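Local structure of endo-arabinase (Bacteroides thetaiotaomicron, 5C0P) at residues Ile233-Ser238 against Val248-Thr253; Leu181-Ser186 against Met219-Phe224; Lys269-Ile274 against Ile288-Ile293; Pro147-Cys152 against Tyr164-Ala169. The protein probably hydrolyses the glycosidic links of arabinan, as a magnesium-binding glycoside hydrolase of family 43. All blocks are in the same frame, centred on the assembly; numbering follows the deposited sequence.

Contact 1: Ile233-Ser238 against Val248-Thr253; sequences IGQAVS and VQEPET
Val237 and Val248 form the antiparallel hydrogen-bonded pair of this edge: Val237 N reaches Val248 O and Val248 N returns to Val237 O, both at 2.9 Å. A third backbone bond, nearly straight at 172°, runs 3.0 Å from Glu250 N to Gln235 O. One water accepts from Gln235 N and can donate to Glu250 O or Glu252 O, while another links Gln235 NE2 to Glu252 O. Among the side chains, Gln235 and Glu250 run side by side, their CG atoms 3.7 Å apart, with amide and carboxylate planes almost perpendicular at 84°. The amide oxygen of Gln235 is taken by the backbone of Phe298. Across the non-hydrogen-bonded pair, Gln249 bends at its second torsion (chi2 -67°), which folds the amide back over Ala236 and leaves OE1 3.6 Å from Ala236 CB. That same oxygen accepts from Trp221 NE1 and is close to a water that can donate to it or to Gln235 O. The chemistry implies that this hairpin of strands 231-238 and 248-249, the latter outermost in its sheet, is held by three direct backbone bonds and continued by water bridges that tie down the chain beyond Glu250.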
loop_
_atom_site.group_PDB
_atom_site.type_symbol
_atom_site.label_atom_id
_atom_site.label_comp_id
_atom_site.label_asym_id
_atom_site.label_seq_id
_atom_site.Cartn_x
_atom_site.Cartn_y
_atom_site.Cartn_z
ATOM N N ILE A 233 6.325 9.004 6.785
ATOM C CA ILE A 233 6.452 7.559 6.894
ATOM C C ILE A 233 6.957 7.241 8.290
ATOM O O ILE A 233 8.002 7.769 8.725
ATOM C CB ILE A 233 7.486 7.020 5.890
ATOM C CG1 ILE A 233 7.168 7.510 4.470
ATOM C CG2 ILE A 233 7.548 5.494 5.965
ATOM C CD1 ILE A 233 8.343 7.348 3.503
ATOM N N GLY A 234 6.206 6.408 9.005
ATOM C CA GLY A 234 6.650 5.910 10.292
ATOM C C GLY A 234 6.996 4.442 10.167
ATOM O O GLY A 234 6.622 3.774 9.183
ATOM N N GLN A 235 7.738 3.932 11.138
ATOM C CA GLN A 235 8.033 2.508 11.158
ATOM C C GLN A 235 7.760 1.930 12.536
ATOM O O GLN A 235 7.824 2.638 13.545
ATOM C CB GLN A 235 9.481 2.228 10.727
ATOM C CG GLN A 235 10.544 2.712 11.694
ATOM C CD GLN A 235 11.953 2.397 11.215
ATOM O OE1 GLN A 235 12.193 1.361 10.581
ATOM N NE2 GLN A 235 12.890 3.288 11.513
ATOM N N ALA A 236 7.420 0.647 12.554
ATOM C CA ALA A 236 7.222 -0.092 13.794
ATOM C C ALA A 236 7.880 -1.444 13.638
ATOM O O ALA A 236 7.975 -1.965 12.526
ATOM C CB ALA A 236 5.744 -0.253 14.093
ATOM N N VAL A 237 8.346 -2.010 14.742
ATOM C CA VAL A 237 9.060 -3.275 14.689
ATOM C C VAL A 237 8.319 -4.328 15.509
ATOM O O VAL A 237 7.856 -4.050 16.616
ATOM C CB VAL A 237 10.503 -3.127 15.222
ATOM C CG1 VAL A 237 11.183 -4.487 15.341
ATOM C CG2 VAL A 237 11.313 -2.206 14.305
ATOM N N SER A 238 8.174 -5.522 14.939
ATOM C CA SER A 238 7.713 -6.679 15.700
ATOM C C SER A 238 8.882 -7.643 15.849
ATOM O O SER A 238 9.161 -8.446 14.951
ATOM C CB SER A 238 6.538 -7.366 15.009
ATOM O OG SER A 238 6.118 -8.500 15.757
ATOM N N VAL A 248 6.254 -2.168 18.119
ATOM C CA VAL A 248 6.866 -1.070 18.854
ATOM C C VAL A 248 7.148 0.060 17.868
ATOM O O VAL A 248 7.919 -0.118 16.917
ATOM C CB VAL A 248 8.168 -1.511 19.555
ATOM C CG1 VAL A 248 8.877 -0.316 20.193
ATOM C CG2 VAL A 248 7.877 -2.593 20.608
ATOM N N GLN A 249 6.495 1.203 18.077
ATOM C CA GLN A 249 6.644 2.360 17.194
ATOM C C GLN A 249 7.972 3.071 17.411
ATOM O O GLN A 249 8.361 3.345 18.548
ATOM C CB GLN A 249 5.512 3.362 17.430
ATOM C CG GLN A 249 4.112 2.756 17.360
ATOM C CD GLN A 249 3.749 2.290 15.969
ATOM O OE1 GLN A 249 4.219 2.839 14.968
ATOM N NE2 GLN A 249 2.897 1.268 15.894
ATOM N N GLU A 250 8.662 3.391 16.320
ATOM C CA GLU A 250 9.849 4.224 16.414
ATOM C C GLU A 250 9.402 5.667 16.563
ATOM O O GLU A 250 8.419 6.078 15.958
ATOM C CB GLU A 250 10.723 4.050 15.177
ATOM C CG GLU A 250 11.546 2.788 15.204
ATOM C CD GLU A 250 12.536 2.780 16.348
ATOM O OE1 GLU A 250 13.373 3.705 16.427
ATOM O OE2 GLU A 250 12.476 1.854 17.180
ATOM N N PRO A 251 10.121 6.439 17.383
ATOM C CA PRO A 251 9.667 7.794 17.709
ATOM C C PRO A 251 9.878 8.799 16.581
ATOM O O PRO A 251 9.226 9.842 16.602
ATOM C CB PRO A 251 10.524 8.171 18.926
ATOM C CG PRO A 251 11.740 7.284 18.825
ATOM C CD PRO A 251 11.238 6.000 18.241
ATOM N N GLU A 252 10.763 8.506 15.631
ATOM C CA GLU A 252 11.062 9.458 14.557
ATOM C C GLU A 252 10.567 8.941 13.214
ATOM O O GLU A 252 10.649 7.737 12.939
ATOM C CB GLU A 252 12.567 9.734 14.464
ATOM C CG GLU A 252 13.240 10.083 15.789
ATOM C CD GLU A 252 12.744 11.384 16.395
ATOM O OE1 GLU A 252 12.191 12.226 15.652
ATOM O OE2 GLU A 252 12.913 11.570 17.621
ATOM N N THR A 253 10.070 9.847 12.373
ATOM C CA THR A 253 9.676 9.463 11.023
ATOM C C THR A 253 10.911 9.243 10.156
ATOM O O THR A 253 11.996 9.733 10.475
ATOM C CB THR A 253 8.751 10.509 10.363
ATOM O OG1 THR A 253 9.443 11.752 10.215
ATOM C CG2 THR A 253 7.510 10.733 11.211
HETATM O O HOH W 1 5.850 4.719 13.829
HETATM O O HOH W 2 8.595 5.908 13.092
HETATM O O HOH W 3 12.767 5.966 12.538
#

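Contact 2: Leu181-Ser186 against Met219-Phe224; sequences LLFKAS and MLWSSF
The Trp221 indole receives the edge of the Phe183 ring on one face, with Phe183 CE1 lying 3.6 Å above the indole plane. This is an edge-to-face pair, tilted rather than strictly perpendicular: the planes stand at 55°, and the centroids of the Phe183 ring and the indole five-membered ring are 4.9 Å apart. At the rim of Phe183, near its plane, sits the selenium of Met219, a selenomethionine in this crystal, 3.7 Å from Phe183 CE2 in a Met-aromatic contact. Both rings have CG between the backbone N and the carbonyl carbon (chi1 58° for Phe183, 63° for Trp221), which turns them so that the phenyl edge meets the indole face. Farther along the indole, Ala185 CA comes 3.6 Å from Trp221 CH2. At the other end, the terminal methyl of Met219 presses on Leu182, with CE to CD1 a tight 3.5 Å. Trp221 NE1 donates to Gln249 OE1, and Trp190 also meets the indole. Were Trp221 cut back to alanine, the Phe183 edge would probably lose its aromatic face and Gln249 OE1 this donor. Such a buried seam between neighbouring sheets is therefore held by dispersion and aromatic electrostatics, with the indole N-H satisfied at its margin.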
loop_
_atom_site.group_PDB
_atom_site.type_symbol
_atom_site.label_atom_id
_atom_site.label_comp_id
_atom_site.label_asym_id
_atom_site.label_seq_id
_atom_site.Cartn_x
_atom_site.Cartn_y
_atom_site.Cartn_z
ATOM N N LEU A 181 -6.616 -6.240 15.493
ATOM C CA LEU A 181 -6.124 -4.872 15.632
ATOM C C LEU A 181 -4.664 -4.862 16.059
ATOM O O LEU A 181 -4.319 -5.375 17.122
ATOM C CB LEU A 181 -6.979 -4.094 16.642
ATOM C CG LEU A 181 -6.504 -2.670 16.966
ATOM C CD1 LEU A 181 -6.648 -1.777 15.764
ATOM C CD2 LEU A 181 -7.311 -2.101 18.118
ATOM N N LEU A 182 -3.820 -4.280 15.215
ATOM C CA LEU A 182 -2.380 -4.208 15.475
ATOM C C LEU A 182 -2.012 -3.031 16.374
ATOM O O LEU A 182 -1.282 -3.189 17.358
ATOM C CB LEU A 182 -1.618 -4.114 14.151
ATOM C CG LEU A 182 -1.856 -5.296 13.204
ATOM C CD1 LEU A 182 -0.896 -5.233 12.035
ATOM C CD2 LEU A 182 -1.714 -6.624 13.918
ATOM N N PHE A 183 -2.519 -1.854 16.024
ATOM C CA PHE A 183 -2.293 -0.648 16.819
ATOM C C PHE A 183 -3.160 0.473 16.305
ATOM O O PHE A 183 -3.736 0.371 15.215
ATOM C CB PHE A 183 -0.813 -0.218 16.819
ATOM C CG PHE A 183 -0.229 0.038 15.453
ATOM C CD1 PHE A 183 -0.377 1.273 14.826
ATOM C CD2 PHE A 183 0.514 -0.943 14.822
ATOM C CE1 PHE A 183 0.186 1.508 13.579
ATOM C CE2 PHE A 183 1.088 -0.716 13.581
ATOM C CZ PHE A 183 0.920 0.509 12.957
ATOM N N LYS A 184 -3.261 1.524 17.110
ATOM C CA LYS A 184 -3.897 2.763 16.705
ATOM C C LYS A 184 -2.807 3.792 16.449
ATOM O O LYS A 184 -1.739 3.730 17.054
ATOM C CB LYS A 184 -4.844 3.242 17.799
ATOM C CG LYS A 184 -5.918 2.224 18.145
ATOM C CD LYS A 184 -6.855 2.724 19.228
ATOM C CE LYS A 184 -8.049 1.782 19.356
ATOM N NZ LYS A 184 -8.995 2.221 20.424
ATOM N N ALA A 185 -3.082 4.742 15.565
ATOM C CA ALA A 185 -2.067 5.706 15.142
ATOM C C ALA A 185 -1.455 6.489 16.306
ATOM O O ALA A 185 -0.260 6.818 16.282
ATOM C CB ALA A 185 -2.629 6.657 14.092
ATOM N N SER A 186 -2.256 6.783 17.328
ATOM C CA SER A 186 -1.771 7.582 18.457
ATOM C C SER A 186 -0.647 6.900 19.253
ATOM O O SER A 186 0.009 7.537 20.084
ATOM C CB SER A 186 -2.918 7.921 19.407
ATOM O OG SER A 186 -3.327 6.752 20.095
HETATM N N MSE A 219 7.142 -2.745 9.985
HETATM C CA MSE A 219 6.001 -2.204 9.256
HETATM C C MSE A 219 6.227 -0.743 8.968
HETATM O O MSE A 219 6.610 0.030 9.847
HETATM C CB MSE A 219 4.672 -2.369 9.990
HETATM C CG MSE A 219 3.485 -1.892 9.126
HETATM SE SE MSE A 219 1.874 -1.853 10.113
HETATM C CE MSE A 219 1.594 -3.772 10.135
ATOM N N LEU A 220 6.022 -0.374 7.713
ATOM C CA LEU A 220 5.934 1.031 7.349
ATOM C C LEU A 220 4.466 1.413 7.269
ATOM O O LEU A 220 3.607 0.594 6.913
ATOM C CB LEU A 220 6.604 1.285 6.000
ATOM C CG LEU A 220 8.092 0.943 5.937
ATOM C CD1 LEU A 220 8.609 1.219 4.530
ATOM C CD2 LEU A 220 8.883 1.735 6.964
ATOM N N TRP A 221 4.172 2.659 7.614
ATOM C CA TRP A 221 2.823 3.186 7.485
ATOM C C TRP A 221 2.897 4.700 7.520
ATOM O O TRP A 221 3.941 5.260 7.854
ATOM C CB TRP A 221 1.909 2.638 8.592
ATOM C CG TRP A 221 2.304 3.016 9.991
ATOM C CD1 TRP A 221 3.352 2.529 10.715
ATOM C CD2 TRP A 221 1.621 3.941 10.841
ATOM N NE1 TRP A 221 3.375 3.112 11.967
ATOM C CE2 TRP A 221 2.319 3.981 12.064
ATOM C CE3 TRP A 221 0.488 4.743 10.678
ATOM C CZ2 TRP A 221 1.916 4.803 13.126
ATOM C CZ3 TRP A 221 0.090 5.558 11.729
ATOM C CH2 TRP A 221 0.799 5.576 12.939
ATOM N N SER A 222 1.802 5.368 7.170
ATOM C CA SER A 222 1.816 6.826 7.111
ATOM C C SER A 222 0.746 7.507 7.945
ATOM O O SER A 222 -0.356 6.982 8.139
ATOM C CB SER A 222 1.705 7.308 5.666
ATOM O OG SER A 222 2.930 7.114 4.983
ATOM N N SER A 223 1.098 8.700 8.417
ATOM C CA SER A 223 0.198 9.586 9.138
ATOM C C SER A 223 0.763 10.993 9.058
ATOM O O SER A 223 1.698 11.245 8.304
ATOM C CB SER A 223 0.045 9.134 10.597
ATOM O OG SER A 223 -1.093 9.726 11.191
ATOM N N PHE A 224 0.201 11.913 9.834
ATOM C CA PHE A 224 0.697 13.287 9.868
ATOM C C PHE A 224 1.483 13.544 11.144
ATOM O O PHE A 224 1.131 13.028 12.202
ATOM C CB PHE A 224 -0.468 14.270 9.707
ATOM C CG PHE A 224 -1.099 14.208 8.354
ATOM C CD1 PHE A 224 -2.108 13.290 8.082
ATOM C CD2 PHE A 224 -0.635 15.019 7.328
ATOM C CE1 PHE A 224 -2.668 13.213 6.813
ATOM C CE2 PHE A 224 -1.193 14.950 6.060
ATOM C CZ PHE A 224 -2.209 14.043 5.805
#

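Contact 3: Lys269-Ile274 against Ile288-Ile293; sequences KGRLMI and ITPIYI
Leu272 CG lies 3.7 Å from Ile291 CG2, the two side chains at a slant, while Leu272 CD2 also reaches Ile293 CD1 at 3.8 Å. With CG opposite the backbone N (chi1 -168°), the Leu272 branch extends to both isoleucines. Next to it, the delta methyls of Ile274 and Ile291 are 3.8 Å apart. Met273, present as selenomethionine, curls at chi2 and chi3 across Pro290 of the partner strand, bringing SE to 3.7 Å from Pro290 CA. Behind these contacts is the antiparallel hairpin of strands 272-278 and 285-290, in the last sheet of the chain, as expected of the five-bladed beta-propeller of family 43. Ile274 and Thr289 exchange two backbone bonds, the one from Ile274 N to Thr289 O being 2.9 Å long. Beyond Pro290, which has no N-H to give, Ile291 N donates to Leu272 O over 3.1 Å, approaching 39° out of the carbonyl plane. Replacement of Leu272 by a glycine is likely to open a gap beside Ile291 CG2 and remove one of the neighbours of Ile293 CD1. Farther out, Phe298 packs on Leu272, Ile291 and Ile293, and Tyr210 joins it against Leu272 and Ile293.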
loop_
_atom_site.group_PDB
_atom_site.type_symbol
_atom_site.label_atom_id
_atom_site.label_comp_id
_atom_site.label_asym_id
_atom_site.label_seq_id
_atom_site.Cartn_x
_atom_site.Cartn_y
_atom_site.Cartn_z
ATOM N N LYS A 269 18.915 -5.944 -9.233
ATOM C CA LYS A 269 20.263 -6.232 -8.756
ATOM C C LYS A 269 20.292 -6.628 -7.278
ATOM O O LYS A 269 21.358 -6.901 -6.724
ATOM C CB LYS A 269 21.166 -5.024 -8.991
ATOM C CG LYS A 269 21.481 -4.781 -10.452
ATOM C CD LYS A 269 22.360 -3.553 -10.652
ATOM C CE LYS A 269 21.619 -2.276 -10.306
ATOM N NZ LYS A 269 22.455 -1.072 -10.600
ATOM N N GLY A 270 19.128 -6.645 -6.640
ATOM C CA GLY A 270 19.050 -7.059 -5.249
ATOM C C GLY A 270 19.161 -5.924 -4.245
ATOM O O GLY A 270 19.172 -6.176 -3.042
ATOM N N ARG A 271 19.226 -4.683 -4.731
ATOM C CA ARG A 271 19.333 -3.511 -3.851
ATOM C C ARG A 271 17.980 -3.167 -3.254
ATOM O O ARG A 271 17.000 -3.011 -3.984
ATOM C CB ARG A 271 19.811 -2.285 -4.630
ATOM C CG ARG A 271 21.285 -2.244 -4.995
ATOM C CD ARG A 271 21.616 -0.924 -5.701
ATOM N NE ARG A 271 21.055 -0.871 -7.051
ATOM C CZ ARG A 271 20.540 0.220 -7.620
ATOM N NH1 ARG A 271 20.062 0.157 -8.859
ATOM N NH2 ARG A 271 20.492 1.370 -6.961
ATOM N N LEU A 272 17.920 -3.012 -1.934
ATOM C CA LEU A 272 16.666 -2.612 -1.299
ATOM C C LEU A 272 16.355 -1.137 -1.581
ATOM O O LEU A 272 17.226 -0.256 -1.443
ATOM C CB LEU A 272 16.708 -2.896 0.208
ATOM C CG LEU A 272 15.401 -2.796 0.987
ATOM C CD1 LEU A 272 14.415 -3.889 0.561
ATOM C CD2 LEU A 272 15.674 -2.870 2.494
HETATM N N MSE A 273 15.117 -0.887 -2.010
HETATM C CA MSE A 273 14.659 0.449 -2.378
HETATM C C MSE A 273 13.364 0.774 -1.652
HETATM O O MSE A 273 12.590 -0.122 -1.322
HETATM C CB MSE A 273 14.357 0.525 -3.884
HETATM C CG MSE A 273 15.430 -0.034 -4.788
HETATM SE SE MSE A 273 16.955 1.146 -4.899
HETATM C CE MSE A 273 16.092 2.607 -5.814
ATOM N N ILE A 274 13.114 2.065 -1.443
ATOM C CA ILE A 274 11.810 2.530 -0.974
ATOM C C ILE A 274 11.151 3.352 -2.082
ATOM O O ILE A 274 11.830 4.038 -2.841
ATOM C CB ILE A 274 11.926 3.336 0.347
ATOM C CG1 ILE A 274 10.538 3.657 0.927
ATOM C CG2 ILE A 274 12.738 4.607 0.144
ATOM C CD1 ILE A 274 10.584 4.160 2.377
ATOM N N ILE A 288 11.882 7.293 -5.424
ATOM C CA ILE A 288 12.312 5.895 -5.416
ATOM C C ILE A 288 13.814 5.925 -5.196
ATOM O O ILE A 288 14.576 6.364 -6.052
ATOM C CB ILE A 288 11.981 5.195 -6.746
ATOM C CG1 ILE A 288 10.487 5.338 -7.084
ATOM C CG2 ILE A 288 12.391 3.721 -6.683
ATOM C CD1 ILE A 288 10.141 4.976 -8.540
ATOM N N THR A 289 14.245 5.459 -4.029
ATOM C CA THR A 289 15.626 5.652 -3.621
ATOM C C THR A 289 16.098 4.481 -2.749
ATOM O O THR A 289 15.282 3.797 -2.125
ATOM C CB THR A 289 15.736 7.015 -2.890
ATOM O OG1 THR A 289 17.106 7.379 -2.684
ATOM C CG2 THR A 289 14.996 6.969 -1.574
ATOM N N PRO A 290 17.421 4.233 -2.718
ATOM C CA PRO A 290 17.904 3.132 -1.877
ATOM C C PRO A 290 17.578 3.360 -0.412
ATOM O O PRO A 290 17.545 4.502 0.068
ATOM C CB PRO A 290 19.415 3.166 -2.080
ATOM C CG PRO A 290 19.601 3.782 -3.435
ATOM C CD PRO A 290 18.494 4.801 -3.557
ATOM N N ILE A 291 17.339 2.268 0.297
ATOM C CA ILE A 291 17.095 2.339 1.726
ATOM C C ILE A 291 17.896 1.250 2.418
ATOM O O ILE A 291 18.181 0.206 1.829
ATOM C CB ILE A 291 15.593 2.223 2.036
ATOM C CG1 ILE A 291 15.306 2.562 3.501
ATOM C CG2 ILE A 291 15.079 0.839 1.705
ATOM C CD1 ILE A 291 13.822 2.673 3.809
ATOM N N TYR A 292 18.289 1.507 3.660
ATOM C CA TYR A 292 19.198 0.620 4.357
ATOM C C TYR A 292 18.655 0.243 5.721
ATOM O O TYR A 292 17.919 1.007 6.345
ATOM C CB TYR A 292 20.557 1.302 4.515
ATOM C CG TYR A 292 21.180 1.691 3.191
ATOM C CD1 TYR A 292 22.046 0.828 2.536
ATOM C CD2 TYR A 292 20.894 2.916 2.593
ATOM C CE1 TYR A 292 22.614 1.171 1.329
ATOM C CE2 TYR A 292 21.466 3.271 1.384
ATOM C CZ TYR A 292 22.320 2.389 0.756
ATOM O OH TYR A 292 22.897 2.718 -0.455
ATOM N N ILE A 293 19.031 -0.945 6.175
ATOM C CA ILE A 293 18.661 -1.415 7.494
ATOM C C ILE A 293 19.869 -1.280 8.412
ATOM O O ILE A 293 20.977 -1.718 8.081
ATOM C CB ILE A 293 18.195 -2.873 7.431
ATOM C CG1 ILE A 293 16.908 -2.962 6.607
ATOM C CG2 ILE A 293 17.970 -3.432 8.823
ATOM C CD1 ILE A 293 16.733 -4.276 5.904
#

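Contact 4: Pro147-Cys152 against Tyr164-Ala169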
loop_
_atom_site.group_PDB
_atom_site.type_symbol
_atom_site.label_atom_id
_atom_site.label_comp_id
_atom_site.label_asym_id
_atom_site.label_seq_id
_atom_site.Cartn_x
_atom_site.Cartn_y
_atom_site.Cartn_z
ATOM N N PRO A 147 -0.400 -16.065 3.000
ATOM C CA PRO A 147 -0.783 -14.672 2.755
ATOM C C PRO A 147 -1.550 -14.004 3.895
ATOM O O PRO A 147 -2.456 -14.609 4.499
ATOM C CB PRO A 147 -1.697 -14.781 1.529
ATOM C CG PRO A 147 -2.357 -16.137 1.680
ATOM C CD PRO A 147 -1.250 -17.015 2.257
ATOM N N TRP A 148 -1.188 -12.749 4.151
ATOM C CA TRP A 148 -1.857 -11.899 5.116
ATOM C C TRP A 148 -2.347 -10.640 4.447
ATOM O O TRP A 148 -1.636 -10.053 3.621
ATOM C CB TRP A 148 -0.880 -11.466 6.205
ATOM C CG TRP A 148 -0.471 -12.540 7.173
ATOM C CD1 TRP A 148 0.502 -13.479 7.000
ATOM C CD2 TRP A 148 -1.024 -12.759 8.475
ATOM N NE1 TRP A 148 0.594 -14.274 8.122
ATOM C CE2 TRP A 148 -0.335 -13.852 9.039
ATOM C CE3 TRP A 148 -2.031 -12.131 9.218
ATOM C CZ2 TRP A 148 -0.623 -14.333 10.326
ATOM C CZ3 TRP A 148 -2.318 -12.606 10.489
ATOM C CH2 TRP A 148 -1.612 -13.696 11.032
ATOM N N LEU A 149 -3.548 -10.224 4.840
ATOM C CA LEU A 149 -4.105 -8.927 4.483
ATOM C C LEU A 149 -3.799 -7.941 5.607
ATOM O O LEU A 149 -4.037 -8.243 6.776
ATOM C CB LEU A 149 -5.622 -9.056 4.322
ATOM C CG LEU A 149 -6.377 -7.751 4.084
ATOM C CD1 LEU A 149 -6.081 -7.248 2.670
ATOM C CD2 LEU A 149 -7.866 -7.964 4.290
ATOM N N LEU A 150 -3.264 -6.774 5.256
ATOM C CA LEU A 150 -3.111 -5.672 6.210
ATOM C C LEU A 150 -4.022 -4.567 5.708
ATOM O O LEU A 150 -4.108 -4.344 4.510
ATOM C CB LEU A 150 -1.676 -5.149 6.229
ATOM C CG LEU A 150 -0.557 -6.171 6.367
ATOM C CD1 LEU A 150 0.802 -5.468 6.255
ATOM C CD2 LEU A 150 -0.688 -6.925 7.669
ATOM N N PHE A 151 -4.724 -3.883 6.602
ATOM C CA PHE A 151 -5.578 -2.795 6.143
ATOM C C PHE A 151 -5.798 -1.746 7.213
ATOM O O PHE A 151 -5.521 -1.972 8.397
ATOM C CB PHE A 151 -6.919 -3.308 5.583
ATOM C CG PHE A 151 -7.818 -3.956 6.605
ATOM C CD1 PHE A 151 -8.741 -3.204 7.322
ATOM C CD2 PHE A 151 -7.757 -5.329 6.827
ATOM C CE1 PHE A 151 -9.580 -3.813 8.246
ATOM C CE2 PHE A 151 -8.594 -5.946 7.749
ATOM C CZ PHE A 151 -9.506 -5.189 8.460
ATOM N N CYS A 152 -6.301 -0.598 6.781
ATOM C CA CYS A 152 -6.655 0.475 7.702
ATOM C C CYS A 152 -8.152 0.540 7.872
ATOM O O CYS A 152 -8.910 0.334 6.923
ATOM C CB CYS A 152 -6.223 1.817 7.122
ATOM S SG CYS A 152 -4.467 1.944 6.840
ATOM N N TYR A 164 -5.117 -3.144 10.916
ATOM C CA TYR A 164 -5.489 -4.542 11.184
ATOM C C TYR A 164 -4.693 -5.521 10.341
ATOM O O TYR A 164 -4.267 -5.186 9.239
ATOM C CB TYR A 164 -6.966 -4.794 10.870
ATOM C CG TYR A 164 -7.902 -4.174 11.864
ATOM C CD1 TYR A 164 -8.283 -2.847 11.746
ATOM C CD2 TYR A 164 -8.414 -4.918 12.921
ATOM C CE1 TYR A 164 -9.129 -2.271 12.675
ATOM C CE2 TYR A 164 -9.259 -4.348 13.856
ATOM C CZ TYR A 164 -9.620 -3.026 13.720
ATOM O OH TYR A 164 -10.470 -2.455 14.647
ATOM N N ALA A 165 -4.525 -6.735 10.859
ATOM C CA ALA A 165 -4.033 -7.854 10.059
ATOM C C ALA A 165 -5.047 -8.996 10.078
ATOM O O ALA A 165 -5.786 -9.175 11.053
ATOM C CB ALA A 165 -2.693 -8.342 10.575
ATOM N N GLN A 166 -5.061 -9.790 9.010
ATOM C CA GLN A 166 -5.973 -10.920 8.932
ATOM C C GLN A 166 -5.417 -11.922 7.929
ATOM O O GLN A 166 -4.980 -11.515 6.857
ATOM C CB GLN A 166 -7.345 -10.428 8.459
ATOM C CG GLN A 166 -8.473 -11.429 8.638
ATOM C CD GLN A 166 -9.818 -10.832 8.314
ATOM O OE1 GLN A 166 -9.913 -9.732 7.758
ATOM N NE2 GLN A 166 -10.875 -11.559 8.648
ATOM N N ARG A 167 -5.441 -13.215 8.247
ATOM C CA ARG A 167 -4.992 -14.199 7.252
ATOM C C ARG A 167 -5.933 -14.235 6.055
ATOM O O ARG A 167 -7.154 -14.067 6.195
ATOM C CB ARG A 167 -4.865 -15.606 7.844
ATOM C CG ARG A 167 -3.640 -15.810 8.741
ATOM C CD ARG A 167 -3.415 -17.304 8.991
ATOM N NE ARG A 167 -2.243 -17.573 9.832
ATOM C CZ ARG A 167 -0.988 -17.549 9.386
ATOM N NH1 ARG A 167 -0.750 -17.259 8.108
ATOM N NH2 ARG A 167 0.025 -17.798 10.214
ATOM N N LEU A 168 -5.356 -14.446 4.877
ATOM C CA LEU A 168 -6.130 -14.693 3.671
ATOM C C LEU A 168 -6.102 -16.180 3.338
ATOM O O LEU A 168 -5.126 -16.881 3.635
ATOM C CB LEU A 168 -5.542 -13.912 2.498
ATOM C CG LEU A 168 -5.750 -12.402 2.518
ATOM C CD1 LEU A 168 -4.804 -11.707 1.545
ATOM C CD2 LEU A 168 -7.185 -12.094 2.157
ATOM N N ALA A 169 -7.170 -16.663 2.708
ATOM C CA ALA A 169 -7.180 -18.016 2.156
ATOM C C ALA A 169 -6.084 -18.112 1.104
ATOM O O ALA A 169 -5.678 -17.098 0.535
ATOM C CB ALA A 169 -8.522 -18.321 1.526
HETATM O O HOH W 4 -2.410 -17.104 5.706
#
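Trp148 and Arg167 cross obliquely, with the arginine laid over one face of the indole. Arg167 CG stands 3.6 Å from the centroid of the six-membered ring, almost directly above it, a clear CH-pi contact; farther out, Trp148 CZ2 lies over the centre of the guanidinium, 3.4 Å from Arg167 CZ. The two planes remain 42° apart, so the groups lean on each other without stacking flat. Trp148 NE1 and Arg167 NH1, both donors, converge on Asp142, which takes a hydrogen bond from the indole and a salt bridge from the arginine. A water at the edge of the guanidinium accepts from Arg167 NH1 and can donate to Pro147 O. At the other end, Phe151 and Tyr164 have nearly parallel rings, 13° apart, but these are slid so far, with centroids 5.3 Å apart, that they barely overlap. It is Tyr164 CB that covers the Phe151 face, 3.8 Å from the ring centroid. Phe151 CG lies between its backbone N and carbonyl carbon (chi1 66°), a rotation that brings the ring under this carbon. Between the aromatic ends, Leu150 CD2 touches Ala165 CB at 3.8 Å; on the other face of the sheet, Leu168 CG packs on Leu149 CB. Five backbone hydrogen bonds join the antiparallel strands; beyond them, strand 134-141 flanks strand 147-153, while strands 175-176 and 178-184 pair with strand 162-168.

In the fold
Contacts 1 and 2 share one sheet, their centres 8 Å apart: Ala236 O and Met219 N are 2.8 Å apart, probably hydrogen-bonded, and Gln249 NE2 packs 3.4 Å from Phe183 CG. Contact 2 also reaches the sheet of contact 4, where Leu182 CG lies 3.8 Å from Ala165 N, and thus joins two neighbouring sheets. Contact 3 belongs to another sheet, meeting contacts 1 and 2 through Ile274 CD1, 4.1 Å from both Ile233 CD1 and Leu220 CD1. Asp136, predicted to tune the catalytic acid, is about 6 Å from Phe151 and 8 Å from Trp221, side chain to side chain; Ile233 approaches the magnesium ligand His261 to about 7 Å.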